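Local coordinates for beta-N-acetylhexosaminidase (Akkermansia muciniphila, PDB 6JEB), which hydrolyses terminal non-reducing N-acetylhexosamine residues from N-acetyl-beta-D-hexosaminides such as N-glycans and chitobiose, as a zinc-containing member of glycoside hydrolase family 20, at residues P202-P210 with L263-R271; E282-F290 with F306-Y315. All coordinates share one frame; numbering follows the deposited sequence. Where two conformers were deposited one is given.

Contact 1 (P202-P210 with L263-R271). With ZN (zinc ion), chain B.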
loop_
_atom_site.group_PDB
_atom_site.type_symbol
_atom_site.label_atom_id
_atom_site.label_comp_id
_atom_site.label_asym_id
_atom_site.label_seq_id
_atom_site.Cartn_x
_atom_site.Cartn_y
_atom_site.Cartn_z
ATOM N N PRO A 202 -27.631 8.262 -3.671
ATOM C CA PRO A 202 -27.517 9.665 -4.101
ATOM C C PRO A 202 -27.890 10.642 -3.007
ATOM O O PRO A 202 -27.391 11.778 -2.996
ATOM C CB PRO A 202 -28.485 9.744 -5.289
ATOM C CG PRO A 202 -29.462 8.617 -5.052
ATOM C CD PRO A 202 -28.630 7.518 -4.460
ATOM N N GLU A 203 -28.741 10.218 -2.067
ATOM C CA GLU A 203 -29.161 11.075 -0.967
ATOM C C GLU A 203 -28.013 11.482 -0.046
ATOM O O GLU A 203 -28.208 12.375 0.786
ATOM C CB GLU A 203 -30.270 10.391 -0.156
ATOM C CG GLU A 203 -29.862 9.060 0.501
ATOM C CD GLU A 203 -30.285 7.836 -0.297
ATOM O OE1 GLU A 203 -30.182 7.868 -1.541
ATOM O OE2 GLU A 203 -30.734 6.838 0.318
ATOM N N PHE A 204 -26.834 10.864 -0.162
ATOM C CA PHE A 204 -25.692 11.267 0.656
ATOM C C PHE A 204 -24.958 12.481 0.096
ATOM O O PHE A 204 -23.995 12.938 0.720
ATOM C CB PHE A 204 -24.666 10.129 0.781
ATOM C CG PHE A 204 -25.157 8.905 1.518
ATOM C CD1 PHE A 204 -26.377 8.883 2.186
ATOM C CD2 PHE A 204 -24.361 7.762 1.550
ATOM C CE1 PHE A 204 -26.801 7.720 2.867
ATOM C CE2 PHE A 204 -24.766 6.604 2.220
ATOM C CZ PHE A 204 -25.991 6.581 2.879
ATOM N N PHE A 205 -25.383 13.017 -1.047
ATOM C CA PHE A 205 -24.604 13.993 -1.796
ATOM C C PHE A 205 -25.340 15.324 -1.891
ATOM O O PHE A 205 -26.567 15.390 -1.782
ATOM C CB PHE A 205 -24.254 13.439 -3.185
ATOM C CG PHE A 205 -23.327 12.261 -3.115
ATOM C CD1 PHE A 205 -23.808 11.005 -2.757
ATOM C CD2 PHE A 205 -21.970 12.424 -3.328
ATOM C CE1 PHE A 205 -22.939 9.922 -2.632
ATOM C CE2 PHE A 205 -21.095 11.351 -3.220
ATOM C CZ PHE A 205 -21.576 10.094 -2.875
ATOM N N CYS A 206 -24.561 16.394 -2.100
ATOM C CA CYS A 206 -25.134 17.738 -2.172
ATOM C C CYS A 206 -26.160 17.850 -3.293
ATOM O O CYS A 206 -27.189 18.525 -3.142
ATOM C CB CYS A 206 -24.026 18.768 -2.396
ATOM S SG CYS A 206 -22.711 18.769 -1.156
ATOM N N PHE A 207 -25.883 17.216 -4.432
ATOM C CA PHE A 207 -26.732 17.293 -5.620
ATOM C C PHE A 207 -27.080 15.868 -6.031
ATOM O O PHE A 207 -26.447 15.289 -6.927
ATOM C CB PHE A 207 -26.052 18.094 -6.733
ATOM C CG PHE A 207 -25.836 19.540 -6.376
ATOM C CD1 PHE A 207 -26.848 20.473 -6.577
ATOM C CD2 PHE A 207 -24.643 19.965 -5.807
ATOM C CE1 PHE A 207 -26.674 21.800 -6.232
ATOM C CE2 PHE A 207 -24.453 21.299 -5.463
ATOM C CZ PHE A 207 -25.473 22.217 -5.680
ATOM N N PRO A 208 -28.087 15.274 -5.394
ATOM C CA PRO A 208 -28.424 13.875 -5.686
ATOM C C PRO A 208 -28.855 13.690 -7.133
ATOM O O PRO A 208 -29.672 14.449 -7.670
ATOM C CB PRO A 208 -29.567 13.572 -4.707
ATOM C CG PRO A 208 -29.397 14.574 -3.611
ATOM C CD PRO A 208 -28.896 15.821 -4.294
ATOM N N LYS A 209 -28.291 12.663 -7.763
ATOM C CA LYS A 209 -28.570 12.324 -9.154
ATOM C C LYS A 209 -28.987 10.860 -9.171
ATOM O O LYS A 209 -28.141 9.960 -9.249
ATOM C CB LYS A 209 -27.351 12.592 -10.032
ATOM C CG LYS A 209 -26.938 14.068 -10.055
ATOM C CD LYS A 209 -25.534 14.240 -10.640
ATOM C CE LYS A 209 -25.021 15.653 -10.475
ATOM N NZ LYS A 209 -24.741 15.954 -9.052
ATOM N N PRO A 210 -30.289 10.582 -9.074
ATOM C CA PRO A 210 -30.738 9.178 -9.042
ATOM C C PRO A 210 -30.326 8.370 -10.260
ATOM O O PRO A 210 -30.219 7.140 -10.158
ATOM C CB PRO A 210 -32.265 9.298 -8.932
ATOM C CG PRO A 210 -32.492 10.635 -8.316
ATOM C CD PRO A 210 -31.394 11.527 -8.835
ATOM N N LEU A 263 -18.743 21.567 -5.787
ATOM C CA LEU A 263 -20.125 21.259 -5.423
ATOM C C LEU A 263 -20.436 21.621 -3.974
ATOM O O LEU A 263 -21.577 21.992 -3.672
ATOM C CB LEU A 263 -20.479 19.802 -5.739
ATOM C CG LEU A 263 -20.444 19.439 -7.229
ATOM C CD1 LEU A 263 -21.020 18.041 -7.475
ATOM C CD2 LEU A 263 -21.181 20.481 -8.067
ATOM N N TRP A 264 -19.455 21.512 -3.067
ATOM C CA TRP A 264 -19.642 22.048 -1.720
ATOM C C TRP A 264 -19.888 23.552 -1.761
ATOM O O TRP A 264 -20.740 24.071 -1.025
ATOM C CB TRP A 264 -18.421 21.759 -0.851
ATOM C CG TRP A 264 -18.386 20.391 -0.243
ATOM C CD1 TRP A 264 -19.297 19.374 -0.419
ATOM C CD2 TRP A 264 -17.402 19.894 0.671
ATOM N NE1 TRP A 264 -18.918 18.274 0.319
ATOM C CE2 TRP A 264 -17.762 18.569 0.997
ATOM C CE3 TRP A 264 -16.247 20.443 1.245
ATOM C CZ2 TRP A 264 -17.010 17.783 1.874
ATOM C CZ3 TRP A 264 -15.500 19.663 2.113
ATOM C CH2 TRP A 264 -15.881 18.344 2.418
ATOM N N GLU A 265 -19.136 24.271 -2.599
ATOM C CA GLU A 265 -19.330 25.716 -2.695
ATOM C C GLU A 265 -20.755 26.047 -3.115
ATOM O O GLU A 265 -21.362 26.983 -2.582
ATOM C CB GLU A 265 -18.328 26.335 -3.675
ATOM C CG GLU A 265 -18.261 27.865 -3.605
ATOM C CD GLU A 265 -19.420 28.547 -4.315
ATOM O OE1 GLU A 265 -19.878 28.020 -5.351
ATOM O OE2 GLU A 265 -19.880 29.604 -3.829
ATOM N N LYS A 266 -21.310 25.275 -4.058
ATOM C CA LYS A 266 -22.628 25.553 -4.619
ATOM C C LYS A 266 -23.772 24.980 -3.800
ATOM O O LYS A 266 -24.907 25.452 -3.938
ATOM C CB LYS A 266 -22.730 24.971 -6.032
ATOM C CG LYS A 266 -21.866 25.677 -7.048
ATOM C CD LYS A 266 -21.965 25.026 -8.410
ATOM C CE LYS A 266 -21.083 25.761 -9.412
ATOM N NZ LYS A 266 -21.111 25.127 -10.759
ATOM N N CYS A 267 -23.504 23.982 -2.965
ATOM C CA CYS A 267 -24.562 23.278 -2.250
ATOM C C CYS A 267 -25.357 24.234 -1.363
ATOM O O CYS A 267 -24.764 24.959 -0.551
ATOM C CB CYS A 267 -23.945 22.180 -1.389
ATOM S SG CYS A 267 -25.135 21.365 -0.290
ATOM N N PRO A 268 -26.691 24.258 -1.471
ATOM C CA PRO A 268 -27.464 25.170 -0.617
ATOM C C PRO A 268 -27.378 24.826 0.857
ATOM O O PRO A 268 -27.486 25.730 1.697
ATOM C CB PRO A 268 -28.898 25.041 -1.160
ATOM C CG PRO A 268 -28.921 23.696 -1.820
ATOM C CD PRO A 268 -27.547 23.515 -2.409
ATOM N N LEU A 269 -27.183 23.548 1.203
ATOM C CA LEU A 269 -27.006 23.186 2.605
ATOM C C LEU A 269 -25.627 23.591 3.103
ATOM O O LEU A 269 -25.491 24.163 4.191
ATOM C CB LEU A 269 -27.199 21.680 2.792
ATOM C CG LEU A 269 -28.564 21.126 2.382
ATOM C CD1 LEU A 269 -28.575 19.617 2.598
ATOM C CD2 LEU A 269 -29.687 21.797 3.157
ATOM N N CYS A 270 -24.584 23.289 2.322
ATOM C CA CYS A 270 -23.228 23.619 2.753
ATOM C C CYS A 270 -23.003 25.125 2.825
ATOM O O CYS A 270 -22.262 25.593 3.700
ATOM C CB CYS A 270 -22.193 22.960 1.839
ATOM S SG CYS A 270 -22.111 21.153 1.997
ATOM N N ARG A 271 -23.624 25.900 1.930
ATOM C CA ARG A 271 -23.464 27.351 1.987
ATOM C C ARG A 271 -23.889 27.903 3.340
ATOM O O ARG A 271 -23.164 28.692 3.955
ATOM C CB ARG A 271 -24.262 28.021 0.868
ATOM C CG ARG A 271 -23.569 27.938 -0.460
ATOM C CD ARG A 271 -24.433 28.482 -1.567
ATOM N NE ARG A 271 -23.637 28.650 -2.773
ATOM C CZ ARG A 271 -24.086 29.169 -3.908
ATOM N NH1 ARG A 271 -25.343 29.589 -4.004
ATOM N NH2 ARG A 271 -23.266 29.271 -4.944
HETATM ZN ZN ZN B . -23.628 19.873 0.697
#
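Cys206 and Cys267 pack side by side and put their sulfurs on the same zinc ion. The metal is gripped by Cys206 SG at 2.3 Å, Cys267 SG at 2.3 Å and Cys270 SG at 2.4 Å. The two thiolates of the 263-271 segment reach the ion by different torsions: Cys267 SG is turned anti to its backbone N (chi1 173°), Cys270 SG anti to its carbonyl carbon (chi1 -69°). Cys226 from the loop beyond 202-210 supplies the fourth sulfur, giving a Cys4 site in which Cys267 and Cys270 form the CxxC element. Cys267 is also the N-cap of helix 268-277: its SG accepts from Cys270 N at 3.3 Å in a nearly straight bond, which together with the metal would spread the charge of the sulfur. Beside the ion, Cys206 SG meets the edge of the Trp264 indole near its plane, 3.5 Å from CD1, while Trp264 NE1 is held by Val225 O. The Phe207 ring lies against the end of helix 262-266 and the turn into the next helix. Its CE2 edge comes 3.5 Å from Leu263 O, close to the ring plane, and CZ lies 3.7 Å from Cys267 CA. Leu263 CD2 touches Phe207 CD2, the two side chains set at a slant, and Lys209 NZ folds back to Phe207 O on a lone pair in the carbonyl plane, 2.8 Å away, with Glu223 as its second partner.

Contact 2 (E282-F290 with F306-Y315). With ACM (acetamide), chain C.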
loop_
_atom_site.group_PDB
_atom_site.type_symbol
_atom_site.label_atom_id
_atom_site.label_comp_id
_atom_site.label_asym_id
_atom_site.label_seq_id
_atom_site.Cartn_x
_atom_site.Cartn_y
_atom_site.Cartn_z
ATOM N N GLU A 282 -13.921 26.481 1.411
ATOM C CA GLU A 282 -14.190 25.055 1.461
ATOM C C GLU A 282 -13.013 24.249 1.992
ATOM O O GLU A 282 -13.192 23.068 2.312
ATOM C CB GLU A 282 -14.640 24.550 0.087
ATOM C CG GLU A 282 -16.017 25.051 -0.346
ATOM C CD GLU A 282 -16.025 26.534 -0.693
ATOM O OE1 GLU A 282 -15.091 27.002 -1.384
ATOM O OE2 GLU A 282 -16.953 27.241 -0.253
ATOM N N GLN A 283 -11.819 24.848 2.101
ATOM C CA GLN A 283 -10.734 24.157 2.793
ATOM C C GLN A 283 -10.989 24.110 4.294
ATOM O O GLN A 283 -10.697 23.103 4.946
ATOM C CB GLN A 283 -9.379 24.794 2.472
ATOM C CG GLN A 283 -8.904 24.559 1.050
ATOM C CD GLN A 283 -8.701 23.085 0.741
ATOM O OE1 GLN A 283 -7.762 22.465 1.235
ATOM N NE2 GLN A 283 -9.589 22.513 -0.073
ATOM N N GLU A 284 -11.535 25.188 4.863
ATOM C CA GLU A 284 -11.994 25.130 6.249
ATOM C C GLU A 284 -13.082 24.080 6.410
ATOM O O GLU A 284 -13.125 23.358 7.411
ATOM C CB GLU A 284 -12.536 26.490 6.686
ATOM C CG GLU A 284 -11.504 27.467 7.189
ATOM C CD GLU A 284 -12.150 28.649 7.881
ATOM O OE1 GLU A 284 -12.581 28.501 9.046
ATOM O OE2 GLU A 284 -12.250 29.718 7.246
ATOM N N GLN A 285 -13.976 23.980 5.425
ATOM C CA GLN A 285 -15.005 22.953 5.485
ATOM C C GLN A 285 -14.388 21.560 5.428
ATOM O O GLN A 285 -14.812 20.653 6.154
ATOM C CB GLN A 285 -15.996 23.146 4.342
ATOM C CG GLN A 285 -17.212 22.247 4.478
ATOM C CD GLN A 285 -18.231 22.448 3.376
ATOM O OE1 GLN A 285 -18.258 23.488 2.716
ATOM N NE2 GLN A 285 -19.077 21.448 3.172
ATOM N N MET A 286 -13.374 21.377 4.574
ATOM C CA MET A 286 -12.689 20.091 4.483
ATOM C C MET A 286 -12.015 19.738 5.803
ATOM O O MET A 286 -12.084 18.590 6.255
ATOM C CB MET A 286 -11.660 20.129 3.348
ATOM C CG MET A 286 -10.982 18.786 3.037
ATOM S SD MET A 286 -12.056 17.595 2.199
ATOM C CE MET A 286 -12.364 18.415 0.637
ATOM N N LYS A 287 -11.353 20.711 6.432
ATOM C CA LYS A 287 -10.736 20.465 7.734
ATOM C C LYS A 287 -11.770 20.001 8.754
ATOM O O LYS A 287 -11.541 19.037 9.496
ATOM C CB LYS A 287 -10.020 21.728 8.218
ATOM C CG LYS A 287 -9.327 21.578 9.556
ATOM C CD LYS A 287 -8.681 22.891 9.982
ATOM C CE LYS A 287 -7.908 22.723 11.281
ATOM N NZ LYS A 287 -6.746 21.792 11.123
ATOM N N ALA A 288 -12.924 20.669 8.797
ATOM C CA ALA A 288 -13.970 20.295 9.747
ATOM C C ALA A 288 -14.545 18.922 9.425
ATOM O O ALA A 288 -14.877 18.152 10.335
ATOM C CB ALA A 288 -15.078 21.343 9.738
ATOM N N PHE A 289 -14.674 18.602 8.134
ATOM C CA PHE A 289 -15.168 17.291 7.733
ATOM C C PHE A 289 -14.243 16.186 8.231
ATOM O O PHE A 289 -14.695 15.189 8.808
ATOM C CB PHE A 289 -15.308 17.239 6.206
ATOM C CG PHE A 289 -15.649 15.873 5.679
ATOM C CD1 PHE A 289 -16.934 15.371 5.808
ATOM C CD2 PHE A 289 -14.682 15.080 5.068
ATOM C CE1 PHE A 289 -17.250 14.097 5.336
ATOM C CE2 PHE A 289 -14.995 13.808 4.595
ATOM C CZ PHE A 289 -16.282 13.320 4.726
ATOM N N PHE A 290 -12.937 16.349 8.018
ATOM C CA PHE A 290 -11.989 15.347 8.490
ATOM C C PHE A 290 -11.963 15.272 10.014
ATOM O O PHE A 290 -11.814 14.181 10.579
ATOM C CB PHE A 290 -10.596 15.636 7.936
ATOM C CG PHE A 290 -10.432 15.288 6.485
ATOM C CD1 PHE A 290 -11.170 14.264 5.911
ATOM C CD2 PHE A 290 -9.519 15.976 5.701
ATOM C CE1 PHE A 290 -11.000 13.931 4.568
ATOM C CE2 PHE A 290 -9.342 15.646 4.359
ATOM C CZ PHE A 290 -10.088 14.628 3.794
ATOM N N PHE A 306 -4.512 9.907 5.550
ATOM C CA PHE A 306 -5.004 10.663 4.402
ATOM C C PHE A 306 -3.957 10.678 3.299
ATOM O O PHE A 306 -2.755 10.664 3.572
ATOM C CB PHE A 306 -5.274 12.130 4.767
ATOM C CG PHE A 306 -6.101 12.308 6.007
ATOM C CD1 PHE A 306 -5.499 12.325 7.262
ATOM C CD2 PHE A 306 -7.476 12.488 5.922
ATOM C CE1 PHE A 306 -6.258 12.495 8.410
ATOM C CE2 PHE A 306 -8.235 12.658 7.069
ATOM C CZ PHE A 306 -7.622 12.665 8.312
ATOM N N TRP A 307 -4.423 10.756 2.046
ATOM C CA TRP A 307 -3.551 11.188 0.955
ATOM C C TRP A 307 -3.264 12.673 1.138
ATOM O O TRP A 307 -4.195 13.479 1.235
ATOM C CB TRP A 307 -4.221 10.961 -0.406
ATOM C CG TRP A 307 -4.562 9.527 -0.712
ATOM C CD1 TRP A 307 -5.815 8.985 -0.800
ATOM C CD2 TRP A 307 -3.641 8.453 -0.969
ATOM N NE1 TRP A 307 -5.735 7.640 -1.088
ATOM C CE2 TRP A 307 -4.410 7.288 -1.198
ATOM C CE3 TRP A 307 -2.245 8.366 -1.040
ATOM C CZ2 TRP A 307 -3.832 6.055 -1.486
ATOM C CZ3 TRP A 307 -1.667 7.134 -1.327
ATOM C CH2 TRP A 307 -2.462 5.995 -1.546
ATOM N N TYR A 308 -1.986 13.042 1.200
ATOM C CA TYR A 308 -1.632 14.448 1.372
ATOM C C TYR A 308 -1.959 15.231 0.106
ATOM O O TYR A 308 -1.524 14.863 -0.989
ATOM C CB TYR A 308 -0.140 14.569 1.668
ATOM C CG TYR A 308 0.286 15.980 1.990
ATOM C CD1 TYR A 308 -0.290 16.673 3.047
ATOM C CD2 TYR A 308 1.268 16.618 1.244
ATOM C CE1 TYR A 308 0.105 17.974 3.359
ATOM C CE2 TYR A 308 1.668 17.923 1.543
ATOM C CZ TYR A 308 1.080 18.591 2.602
ATOM O OH TYR A 308 1.465 19.877 2.918
ATOM N N GLU A 309 -2.717 16.320 0.252
ATOM C CA GLU A 309 -3.158 17.105 -0.898
ATOM C C GLU A 309 -2.531 18.497 -0.954
ATOM O O GLU A 309 -3.025 19.367 -1.675
ATOM C CB GLU A 309 -4.687 17.157 -0.991
ATOM C CG GLU A 309 -5.295 15.829 -1.455
ATOM C CD GLU A 309 -4.957 15.505 -2.903
ATOM O OE1 GLU A 309 -5.770 15.806 -3.795
ATOM O OE2 GLU A 309 -3.868 14.954 -3.162
ATOM N N GLY A 310 -1.441 18.716 -0.220
ATOM C CA GLY A 310 -0.666 19.928 -0.362
ATOM C C GLY A 310 -1.075 21.085 0.525
ATOM O O GLY A 310 -0.440 22.145 0.456
ATOM N N ASN A 311 -2.107 20.929 1.348
ATOM C CA ASN A 311 -2.538 21.968 2.282
ATOM C C ASN A 311 -2.472 21.363 3.680
ATOM O O ASN A 311 -3.439 20.766 4.159
ATOM C CB ASN A 311 -3.944 22.471 1.961
ATOM C CG ASN A 311 -4.373 23.605 2.881
ATOM O OD1 ASN A 311 -3.569 24.117 3.662
ATOM N ND2 ASN A 311 -5.636 24.001 2.797
ATOM N N ALA A 312 -1.327 21.527 4.343
ATOM C CA ALA A 312 -1.147 20.900 5.645
ATOM C C ALA A 312 -2.160 21.388 6.671
ATOM O O ALA A 312 -2.387 20.702 7.673
ATOM C CB ALA A 312 0.277 21.124 6.151
ATOM N N GLY A 313 -2.793 22.538 6.429
ATOM C CA GLY A 313 -3.710 23.103 7.405
ATOM C C GLY A 313 -4.998 22.325 7.601
ATOM O O GLY A 313 -5.693 22.554 8.596
ATOM N N ILE A 314 -5.340 21.413 6.681
ATOM C CA ILE A 314 -6.598 20.676 6.817
ATOM C C ILE A 314 -6.481 19.437 7.696
ATOM O O ILE A 314 -7.502 18.786 7.963
ATOM C CB ILE A 314 -7.281 20.322 5.476
ATOM C CG1 ILE A 314 -6.469 19.292 4.684
ATOM C CG2 ILE A 314 -7.540 21.582 4.647
ATOM C CD1 ILE A 314 -7.222 18.748 3.466
ATOM N N TYR A 315 -5.281 19.087 8.150
ATOM C CA TYR A 315 -5.070 17.924 8.999
ATOM C C TYR A 315 -4.782 18.372 10.425
ATOM O O TYR A 315 -4.484 19.541 10.686
ATOM C CB TYR A 315 -3.922 17.058 8.457
ATOM C CG TYR A 315 -4.039 16.847 6.963
ATOM C CD1 TYR A 315 -4.962 15.942 6.435
ATOM C CD2 TYR A 315 -3.256 17.579 6.078
ATOM C CE1 TYR A 315 -5.088 15.769 5.060
ATOM C CE2 TYR A 315 -3.369 17.412 4.707
ATOM C CZ TYR A 315 -4.286 16.502 4.202
ATOM O OH TYR A 315 -4.405 16.346 2.840
HETATM C C1 ACM C . -4.140 9.296 -5.751
HETATM O O ACM C . -3.278 9.035 -6.528
HETATM N N ACM C . -5.423 9.665 -6.259
HETATM C C2 ACM C . -3.951 9.268 -4.244
HETATM O O HOH W 1 -8.944 17.940 10.181
#
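Helix 282-290 runs past the 3-10 turn 312-314, closest where Lys287 CA and Ile314 CA are 4.2 Å apart, and a water donating to both Lys287 O and Ile314 O bridges the two backbones. Phe290 and Phe306 meet edge to face, planes at 55°, with Phe306 CE2 set over the Phe290 face 3.5 Å from CG. Ile314 packs against both Phe290 and Met286: chi1 of 68° wedges CG1 between backbone N and carbonyl, sending CD1 to the Phe290 ring edge and to Met286 CG at 3.8 Å, while CG2 turns to Gln283. Toward the start of the helix, Asn311 ND2 donates to a lone pair of Gln283 OE1 (3.1 Å), in the plane of both amides, whose own planes differ by 31°. Asn311 OD1 accepts from Gly313 N in an Asx turn, the N-H coming from above the carbonyl plane; the amide is held at both its O and its N. Lys287 stretches out and bends only at its end, where NZ donates to Gly313 O at 2.8 Å, tilted from the carbonyl plane. Trp307, on strand 303-307 of the TIM barrel, has the acetamide methyl over its indole face. The apolar core thus joins helix to strand and following loop, while polar bonds fix the turn's orientation.

Overall arrangement
Contact 1 and contact 2 lie in series along the chain within the family 20 catalytic domain, their centres about 19 Å apart and on the same side of the chain's centre. Helices 268-277 and 282-299 follow one another and link them. They also touch: Trp264 and Cys270 of contact 1 pack against Gln285 of contact 2, and Trp264 reaches Met286. Contact 1 ties the loop after helix 195-200 to the segment after strand 251-253, whereas contact 2 joins helix 282-299 to strand 303-307, the next of the eight-stranded parallel barrel, and the loop after it. Contact 1 is centred about 31 Å from the chain's centre; its zinc holds outer segments, whereas contact 2 carries Trp307 of the acetamide pocket.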